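Local coordinates for TT1696 protein (Thermus thermophilus, PDB 1UFB) that is of unknown function but folds as a helical HEPN domain and may bind DNA, at residues A[16-21]-A[31-36]; A[56-61]-A[77-82]; A[93-98]-A[102-107]. All coordinates share one frame; numbering follows the deposited sequence.

Interaction 1 of 3, residues A[16-21]-A[31-36]; sequences RHAQGS and CFAAQQ
His17 and Ala18 of helix 4-24 face Ala33 and Ala34 of helix 27-48, the two arms of an antiparallel helical hairpin in the HEPN helical bundle. Over these turns the axes approach to 8.0 Å and run at 165°, a closeness that small residues at the interface permit. His17 comes first: its CG lies anti to the backbone N (chi1 180°), which carries the ring along the flank of the contact, where CD2 on its edge meets Ala33 CB at 3.8 Å. The polar end of this ring looks to the second subunit, whose Asp26 accepts from ND1 and whose Trp29 stacks on it, so the imidazole serves helix packing and dimer at once. Ala18 follows at the closest point of the backbones, its CA 5.0 Å from that of Ala33. Its methyl is shared, resting on Ala33 CB at 3.6 Å and beside Ala34, while Leu113 of helix 106-126 covers it further. One turn after His17, Ser21 turns its hydroxyl back into its own helix, which satisfies a buried polar group. Ser21 N and Ser21 OG grip His17 O from opposite faces of the carbonyl plane, the OG bond being 2.6 Å long.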
loop_
_atom_site.group_PDB
_atom_site.type_symbol
_atom_site.label_atom_id
_atom_site.label_comp_id
_atom_site.label_asym_id
_atom_site.label_seq_id
_atom_site.Cartn_x
_atom_site.Cartn_y
_atom_site.Cartn_z
ATOM N N ARG A 16 8.702 4.192 -9.537
ATOM C CA ARG A 16 10.006 4.625 -8.938
ATOM C C ARG A 16 10.101 4.209 -7.479
ATOM O O ARG A 16 11.209 3.871 -6.971
ATOM C CB ARG A 16 10.253 6.158 -9.075
ATOM C CG ARG A 16 10.394 6.549 -10.583
ATOM C CD ARG A 16 10.791 8.011 -10.762
ATOM N NE ARG A 16 9.761 8.930 -10.336
ATOM C CZ ARG A 16 8.922 9.513 -11.172
ATOM N NH1 ARG A 16 9.024 9.236 -12.481
ATOM N NH2 ARG A 16 8.004 10.361 -10.700
ATOM N N HIS A 17 8.976 4.248 -6.779
ATOM C CA HIS A 17 9.011 3.789 -5.379
ATOM C C HIS A 17 9.335 2.253 -5.369
ATOM O O HIS A 17 10.041 1.775 -4.456
ATOM C CB HIS A 17 7.670 3.965 -4.622
ATOM C CG HIS A 17 7.754 3.481 -3.195
ATOM N ND1 HIS A 17 8.529 4.117 -2.242
ATOM C CD2 HIS A 17 7.187 2.429 -2.572
ATOM C CE1 HIS A 17 8.416 3.477 -1.090
ATOM N NE2 HIS A 17 7.606 2.454 -1.257
ATOM N N ALA A 18 8.770 1.484 -6.304
ATOM C CA ALA A 18 9.063 0.030 -6.323
ATOM C C ALA A 18 10.562 -0.193 -6.648
ATOM O O ALA A 18 11.189 -1.097 -6.111
ATOM C CB ALA A 18 8.117 -0.765 -7.378
ATOM N N GLN A 19 11.118 0.618 -7.553
ATOM C CA GLN A 19 12.533 0.486 -7.908
ATOM C C GLN A 19 13.424 0.796 -6.708
ATOM O O GLN A 19 14.452 0.112 -6.447
ATOM C CB GLN A 19 12.870 1.459 -9.029
ATOM C CG GLN A 19 12.479 0.942 -10.351
ATOM C CD GLN A 19 13.239 1.643 -11.415
ATOM O OE1 GLN A 19 12.922 2.809 -11.763
ATOM N NE2 GLN A 19 14.296 0.972 -11.934
ATOM N N GLY A 20 13.046 1.833 -5.956
ATOM C CA GLY A 20 13.811 2.183 -4.781
ATOM C C GLY A 20 13.612 1.141 -3.696
ATOM O O GLY A 20 14.518 0.905 -2.889
ATOM N N SER A 21 12.447 0.487 -3.680
ATOM C CA SER A 21 12.166 -0.513 -2.629
ATOM C C SER A 21 13.061 -1.733 -2.864
ATOM O O SER A 21 13.471 -2.411 -1.948
ATOM C CB SER A 21 10.700 -0.894 -2.705
ATOM O OG SER A 21 9.898 0.234 -2.334
ATOM N N CYS A 31 6.820 -5.360 -4.768
ATOM C CA CYS A 31 5.805 -6.023 -5.547
ATOM C C CYS A 31 4.457 -5.285 -5.415
ATOM O O CYS A 31 3.699 -5.163 -6.384
ATOM C CB CYS A 31 5.557 -7.452 -5.050
ATOM S SG CYS A 31 6.982 -8.574 -5.560
ATOM N N PHE A 32 4.159 -4.867 -4.189
ATOM C CA PHE A 32 2.911 -4.124 -3.982
ATOM C C PHE A 32 2.954 -2.801 -4.785
ATOM O O PHE A 32 2.016 -2.456 -5.520
ATOM C CB PHE A 32 2.752 -3.847 -2.478
ATOM C CG PHE A 32 1.573 -2.952 -2.165
ATOM C CD1 PHE A 32 0.287 -3.474 -2.267
ATOM C CD2 PHE A 32 1.758 -1.607 -1.806
ATOM C CE1 PHE A 32 -0.827 -2.682 -2.004
ATOM C CE2 PHE A 32 0.627 -0.761 -1.527
ATOM C CZ PHE A 32 -0.654 -1.319 -1.634
ATOM N N ALA A 33 4.075 -2.094 -4.698
ATOM C CA ALA A 33 4.216 -0.836 -5.402
ATOM C C ALA A 33 4.127 -1.073 -6.904
ATOM O O ALA A 33 3.593 -0.255 -7.589
ATOM C CB ALA A 33 5.556 -0.087 -4.976
ATOM N N ALA A 34 4.608 -2.205 -7.421
ATOM C CA ALA A 34 4.492 -2.474 -8.847
ATOM C C ALA A 34 3.017 -2.692 -9.214
ATOM O O ALA A 34 2.512 -2.217 -10.254
ATOM C CB ALA A 34 5.328 -3.736 -9.226
ATOM N N GLN A 35 2.305 -3.472 -8.406
ATOM C CA GLN A 35 0.858 -3.631 -8.726
ATOM C C GLN A 35 0.180 -2.207 -8.683
ATOM O O GLN A 35 -0.708 -1.913 -9.511
ATOM C CB GLN A 35 0.172 -4.554 -7.671
ATOM C CG GLN A 35 -1.372 -4.738 -7.837
ATOM C CD GLN A 35 -2.200 -3.523 -7.307
ATOM O OE1 GLN A 35 -1.737 -2.778 -6.451
ATOM N NE2 GLN A 35 -3.481 -3.371 -7.804
ATOM N N GLN A 36 0.597 -1.360 -7.737
ATOM C CA GLN A 36 -0.006 -0.035 -7.610
ATOM C C GLN A 36 0.318 0.839 -8.825
ATOM O O GLN A 36 -0.513 1.677 -9.248
ATOM C CB GLN A 36 0.473 0.649 -6.313
ATOM C CG GLN A 36 -0.180 0.104 -5.039
ATOM C CD GLN A 36 -1.659 0.513 -4.967
ATOM O OE1 GLN A 36 -2.630 -0.268 -5.316
ATOM N NE2 GLN A 36 -1.861 1.739 -4.521
#

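Interaction 2 of 3, residues A[56-61]-A[77-82]; sequences HSILDL and EAAKVL
Ile58 and Leu59, in the first turn of helix 58-63, close on Ala79 of helix 73-83. The tight part lies inward. Ile58 and Ala79 stand with their CA atoms 5.2 Å apart, and the CG1-CD1 branch of the isoleucine lies against the alanine methyl; the modelled carbons there are too close for their exact spacing to be trusted. Alanine suits this place because its single methyl lets the backbones come so near, while the branched isoleucine also reaches Leu42 of helix 27-48 and Ile119 of helix 106-126. The pair is thus closed in from the bundle side.

Toward the outer side the fit relaxes. Leu59 spans both zones: its CD2 touches Ala79 CB at 3.8 Å, whereas its CD1 lies 4.1 Å from Lys80 CG. The leucine passes slantwise over the lysine chain, the aliphatic part of the partly exposed lysine offering a greasy surface. Lys80 NZ pairs weakly with Glu77 OE2 one turn back, although the place of that nitrogen is uncertain.

Polar order is kept at the helix start. Ser57 OG accepts from Asp60 N at 2.8 Å, with an N-H...O angle of 167°, and serine fits because its short hydroxyl can fold back onto the first turn. The carboxylate of Asp83, just beyond 77-82, takes the amides of Ile58 and Leu59 and also bonds the Ser57 hydroxyl, tying the two elements together. This is a serine N-cap whose helix start is held by a neighbouring carboxylate, in a short helix packed on the HEPN bundle.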
loop_
_atom_site.group_PDB
_atom_site.type_symbol
_atom_site.label_atom_id
_atom_site.label_comp_id
_atom_site.label_asym_id
_atom_site.label_seq_id
_atom_site.Cartn_x
_atom_site.Cartn_y
_atom_site.Cartn_z
ATOM N N HIS A 56 -8.864 -3.112 -7.550
ATOM C CA HIS A 56 -7.437 -3.435 -7.575
ATOM C C HIS A 56 -7.045 -4.531 -8.529
ATOM O O HIS A 56 -5.891 -4.874 -8.594
ATOM C CB HIS A 56 -7.017 -3.773 -6.120
ATOM C CG HIS A 56 -7.409 -2.691 -5.173
ATOM N ND1 HIS A 56 -6.838 -1.431 -5.242
ATOM C CD2 HIS A 56 -8.400 -2.620 -4.236
ATOM C CE1 HIS A 56 -7.452 -0.628 -4.393
ATOM N NE2 HIS A 56 -8.406 -1.319 -3.775
ATOM N N SER A 57 -7.994 -4.981 -9.352
ATOM C CA SER A 57 -7.724 -6.046 -10.314
ATOM C C SER A 57 -7.226 -5.488 -11.643
ATOM O O SER A 57 -8.020 -4.912 -12.402
ATOM C CB SER A 57 -9.010 -6.833 -10.601
ATOM O OG SER A 57 -8.795 -7.663 -11.766
ATOM N N ILE A 58 -5.943 -5.644 -11.949
ATOM C CA ILE A 58 -5.573 -5.125 -13.223
ATOM C C ILE A 58 -6.205 -5.990 -14.388
ATOM O O ILE A 58 -6.414 -5.520 -15.536
ATOM C CB ILE A 58 -4.026 -4.855 -13.308
ATOM C CG1 ILE A 58 -3.382 -5.909 -14.027
ATOM C CG2 ILE A 58 -3.344 -4.442 -11.902
ATOM C CD1 ILE A 58 -2.633 -5.207 -14.968
ATOM N N LEU A 59 -6.609 -7.216 -14.064
ATOM C CA LEU A 59 -7.367 -8.035 -15.052
ATOM C C LEU A 59 -8.680 -7.316 -15.397
ATOM O O LEU A 59 -9.053 -7.219 -16.587
ATOM C CB LEU A 59 -7.731 -9.414 -14.488
ATOM C CG LEU A 59 -6.782 -10.594 -14.712
ATOM C CD1 LEU A 59 -7.470 -11.908 -14.228
ATOM C CD2 LEU A 59 -6.506 -10.720 -16.276
ATOM N N ASP A 60 -9.437 -6.871 -14.396
ATOM C CA ASP A 60 -10.690 -6.155 -14.735
ATOM C C ASP A 60 -10.364 -4.813 -15.449
ATOM O O ASP A 60 -11.099 -4.377 -16.330
ATOM C CB ASP A 60 -11.504 -5.760 -13.503
ATOM C CG ASP A 60 -12.255 -6.935 -12.862
ATOM O OD1 ASP A 60 -13.113 -7.525 -13.501
ATOM O OD2 ASP A 60 -12.004 -7.249 -11.697
ATOM N N LEU A 61 -9.302 -4.136 -14.986
ATOM C CA LEU A 61 -8.905 -2.852 -15.546
ATOM C C LEU A 61 -8.616 -2.941 -17.051
ATOM O O LEU A 61 -8.955 -2.007 -17.815
ATOM C CB LEU A 61 -7.682 -2.281 -14.772
ATOM C CG LEU A 61 -8.167 -1.798 -13.374
ATOM C CD1 LEU A 61 -6.955 -1.332 -12.510
ATOM C CD2 LEU A 61 -9.150 -0.656 -13.514
ATOM N N GLU A 77 -1.531 -11.921 -18.994
ATOM C CA GLU A 77 -0.741 -12.772 -18.109
ATOM C C GLU A 77 -0.025 -11.907 -17.067
ATOM O O GLU A 77 0.037 -12.304 -15.915
ATOM C CB GLU A 77 0.232 -13.659 -18.904
ATOM C CG GLU A 77 -0.560 -14.788 -19.710
ATOM C CD GLU A 77 -1.684 -15.552 -18.860
ATOM O OE1 GLU A 77 -1.368 -16.310 -17.875
ATOM O OE2 GLU A 77 -2.912 -15.382 -19.179
ATOM N N ALA A 78 0.499 -10.739 -17.461
ATOM C CA ALA A 78 1.146 -9.859 -16.472
ATOM C C ALA A 78 0.115 -9.476 -15.360
ATOM O O ALA A 78 0.457 -9.381 -14.166
ATOM C CB ALA A 78 1.643 -8.553 -17.159
ATOM N N ALA A 79 -1.112 -9.149 -15.795
ATOM C CA ALA A 79 -2.182 -8.757 -14.874
ATOM C C ALA A 79 -2.405 -9.866 -13.838
ATOM O O ALA A 79 -2.485 -9.608 -12.670
ATOM C CB ALA A 79 -3.504 -8.518 -15.639
ATOM N N LYS A 80 -2.485 -11.118 -14.265
ATOM C CA LYS A 80 -2.729 -12.186 -13.318
ATOM C C LYS A 80 -1.637 -12.291 -12.283
ATOM O O LYS A 80 -1.901 -12.626 -11.151
ATOM C CB LYS A 80 -2.810 -13.561 -14.021
ATOM C CG LYS A 80 -3.879 -13.706 -15.067
ATOM C CD LYS A 80 -3.860 -15.155 -15.667
ATOM C CE LYS A 80 -4.921 -15.276 -16.766
ATOM N NZ LYS A 80 -4.994 -13.953 -17.475
ATOM N N VAL A 81 -0.403 -12.060 -12.696
ATOM C CA VAL A 81 0.706 -12.117 -11.741
ATOM C C VAL A 81 0.609 -10.902 -10.758
ATOM O O VAL A 81 0.639 -11.048 -9.546
ATOM C CB VAL A 81 1.998 -12.061 -12.483
ATOM C CG1 VAL A 81 3.228 -12.000 -11.484
ATOM C CG2 VAL A 81 2.074 -13.337 -13.437
ATOM N N LEU A 82 0.462 -9.712 -11.297
ATOM C CA LEU A 82 0.421 -8.528 -10.422
ATOM C C LEU A 82 -0.747 -8.540 -9.466
ATOM O O LEU A 82 -0.666 -8.009 -8.353
ATOM C CB LEU A 82 0.391 -7.279 -11.312
ATOM C CG LEU A 82 1.702 -6.995 -12.082
ATOM C CD1 LEU A 82 1.453 -5.873 -13.118
ATOM C CD2 LEU A 82 2.815 -6.539 -11.080
#

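Interaction 3 of 3, residues A[93-98]-A[102-107]; sequences DAHPAG and RHYTRL
His95 and His103 lay their imidazoles together in an offset stack, centroids 4.1 Å apart and planes only 6° from parallel. The two side chains enter from opposite ends, so each CB sits over the other's ring; the CH-pi contact from His95 CB to the His103 centroid measures 3.7 Å. On the opposite face of His103 lies Arg102 CG. Tyr104 completes the aromatic cluster, its ring steeply inclined to that of His95 (81°) and its OH in plane at the imidazole edge, while His95 NE2 bonds to Pro88 O. Arg102 makes a face-on contact: extended from CG to NE, it lays its guanidinium over Ala97 O and Gly98 CA, the latter 3.3 Å from NH1. Glycine is apt there, since its phi is positive (68°) and a CB would run into NH1. Water-mediated bonding joins the rest: water 1 meets His103 NE2 at 3.0 Å and links weakly to Ala97 N and Arg102 NH2. With His103 replaced by an alanine, one face of His95 would probably lose its stacking mate, and the water one of its partners. Flat surfaces in van der Waals contact and a shared water bring this loop back onto the segment leading into helix 106-126.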
loop_
_atom_site.group_PDB
_atom_site.type_symbol
_atom_site.label_atom_id
_atom_site.label_comp_id
_atom_site.label_asym_id
_atom_site.label_seq_id
_atom_site.Cartn_x
_atom_site.Cartn_y
_atom_site.Cartn_z
ATOM N N ASP A 93 -2.033 -13.296 7.035
ATOM C CA ASP A 93 -3.014 -14.364 6.810
ATOM C C ASP A 93 -3.173 -14.789 5.326
ATOM O O ASP A 93 -3.935 -15.678 5.020
ATOM C CB ASP A 93 -4.359 -13.992 7.432
ATOM C CG ASP A 93 -4.926 -12.646 6.904
ATOM O OD1 ASP A 93 -4.216 -11.797 6.283
ATOM O OD2 ASP A 93 -6.104 -12.428 7.133
ATOM N N ALA A 94 -2.443 -14.176 4.404
ATOM C CA ALA A 94 -2.485 -14.631 2.983
ATOM C C ALA A 94 -1.457 -15.777 2.817
ATOM O O ALA A 94 -1.313 -16.333 1.741
ATOM C CB ALA A 94 -2.083 -13.530 2.046
ATOM N N HIS A 95 -0.699 -16.087 3.868
ATOM C CA HIS A 95 0.304 -17.166 3.763
ATOM C C HIS A 95 0.233 -18.094 4.956
ATOM O O HIS A 95 -0.242 -17.705 6.017
ATOM C CB HIS A 95 1.689 -16.598 3.655
ATOM C CG HIS A 95 1.805 -15.536 2.609
ATOM N ND1 HIS A 95 2.144 -15.810 1.305
ATOM C CD2 HIS A 95 1.641 -14.194 2.684
ATOM C CE1 HIS A 95 2.196 -14.681 0.617
ATOM N NE2 HIS A 95 1.889 -13.688 1.431
ATOM N N PRO A 96 0.690 -19.354 4.788
ATOM C CA PRO A 96 0.628 -20.292 5.913
ATOM C C PRO A 96 1.301 -19.849 7.167
ATOM O O PRO A 96 0.805 -20.050 8.259
ATOM C CB PRO A 96 1.272 -21.559 5.347
ATOM C CG PRO A 96 0.768 -21.547 3.894
ATOM C CD PRO A 96 0.941 -20.055 3.513
ATOM N N ALA A 97 2.430 -19.193 7.044
ATOM C CA ALA A 97 3.111 -18.873 8.272
ATOM C C ALA A 97 3.989 -17.679 8.077
ATOM O O ALA A 97 4.282 -17.298 6.924
ATOM C CB ALA A 97 3.967 -20.101 8.690
ATOM N N GLY A 98 4.413 -17.111 9.206
ATOM C CA GLY A 98 5.279 -15.944 9.205
ATOM C C GLY A 98 4.614 -14.660 8.683
ATOM O O GLY A 98 3.424 -14.637 8.300
ATOM N N ARG A 102 8.316 -11.904 4.198
ATOM C CA ARG A 102 9.327 -12.940 3.964
ATOM C C ARG A 102 9.044 -13.850 2.786
ATOM O O ARG A 102 9.902 -14.600 2.356
ATOM C CB ARG A 102 9.536 -13.817 5.228
ATOM C CG ARG A 102 8.460 -14.791 5.445
ATOM C CD ARG A 102 8.764 -15.804 6.577
ATOM N NE ARG A 102 7.986 -17.022 6.308
ATOM C CZ ARG A 102 7.605 -17.932 7.203
ATOM N NH1 ARG A 102 7.916 -17.785 8.496
ATOM N NH2 ARG A 102 6.919 -19.003 6.784
ATOM N N HIS A 103 7.834 -13.802 2.253
ATOM C CA HIS A 103 7.534 -14.687 1.151
ATOM C C HIS A 103 7.871 -14.102 -0.204
ATOM O O HIS A 103 7.486 -14.701 -1.201
ATOM C CB HIS A 103 6.043 -15.058 1.176
ATOM C CG HIS A 103 5.642 -15.826 2.398
ATOM N ND1 HIS A 103 5.159 -15.222 3.536
ATOM C CD2 HIS A 103 5.690 -17.155 2.668
ATOM C CE1 HIS A 103 4.929 -16.141 4.460
ATOM N NE2 HIS A 103 5.242 -17.322 3.959
ATOM N N TYR A 104 8.577 -12.970 -0.257
ATOM C CA TYR A 104 8.845 -12.351 -1.551
ATOM C C TYR A 104 10.347 -12.188 -1.777
ATOM O O TYR A 104 11.050 -11.852 -0.854
ATOM C CB TYR A 104 8.077 -11.013 -1.625
ATOM C CG TYR A 104 6.588 -11.301 -1.570
ATOM C CD1 TYR A 104 5.951 -11.565 -0.351
ATOM C CD2 TYR A 104 5.840 -11.437 -2.762
ATOM C CE1 TYR A 104 4.603 -11.959 -0.329
ATOM C CE2 TYR A 104 4.523 -11.833 -2.758
ATOM C CZ TYR A 104 3.895 -12.099 -1.526
ATOM O OH TYR A 104 2.591 -12.503 -1.531
ATOM N N THR A 105 10.830 -12.412 -3.000
ATOM C CA THR A 105 12.282 -12.380 -3.248
ATOM C C THR A 105 12.662 -11.257 -4.230
ATOM O O THR A 105 11.777 -10.614 -4.868
ATOM C CB THR A 105 12.756 -13.714 -3.908
ATOM O OG1 THR A 105 12.188 -13.781 -5.245
ATOM C CG2 THR A 105 12.285 -14.970 -3.089
ATOM N N ARG A 106 13.960 -11.050 -4.386
ATOM C CA ARG A 106 14.381 -10.003 -5.304
ATOM C C ARG A 106 13.966 -10.338 -6.761
ATOM O O ARG A 106 13.526 -9.444 -7.524
ATOM C CB ARG A 106 15.913 -9.756 -5.254
ATOM C CG ARG A 106 16.456 -8.707 -6.290
ATOM C CD ARG A 106 18.027 -8.471 -6.219
ATOM N NE ARG A 106 18.768 -9.697 -6.633
ATOM C CZ ARG A 106 18.978 -10.100 -7.880
ATOM N NH1 ARG A 106 18.515 -9.386 -8.902
ATOM N NH2 ARG A 106 19.646 -11.252 -8.115
ATOM N N LEU A 107 14.175 -11.593 -7.184
ATOM C CA LEU A 107 13.857 -11.909 -8.573
ATOM C C LEU A 107 12.360 -11.695 -8.836
ATOM O O LEU A 107 11.968 -11.276 -9.938
ATOM C CB LEU A 107 14.244 -13.368 -8.959
ATOM C CG LEU A 107 15.773 -13.618 -8.893
ATOM C CD1 LEU A 107 16.067 -15.174 -9.081
ATOM C CD2 LEU A 107 16.481 -12.816 -10.019
HETATM O O HOH W 1 4.458 -20.071 5.017
#

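How the interactions relate
Interaction 1 is the buried one, a hairpin of two long helices; interaction 2, partly buried, adds short helices to that body, and interaction 3 lies in the peripheral loop before helix 106-126, its centre about 19 Å from the chain's centre. Interactions 1 and 2 meet through helix 27-48, with a weak bond from Gln35 NE2 to His56 O and Ala34 touching Leu82. Cys31 against Tyr104 joins interaction 1 to interaction 3, whereas 2 and 3 remain about 8 Å apart at their nearest atoms. Methyl packing gives way to stacked rings and water at the periphery. Interactions 1 and 3 both also engage the second subunit, interaction 3 through Arg3 of that subunit.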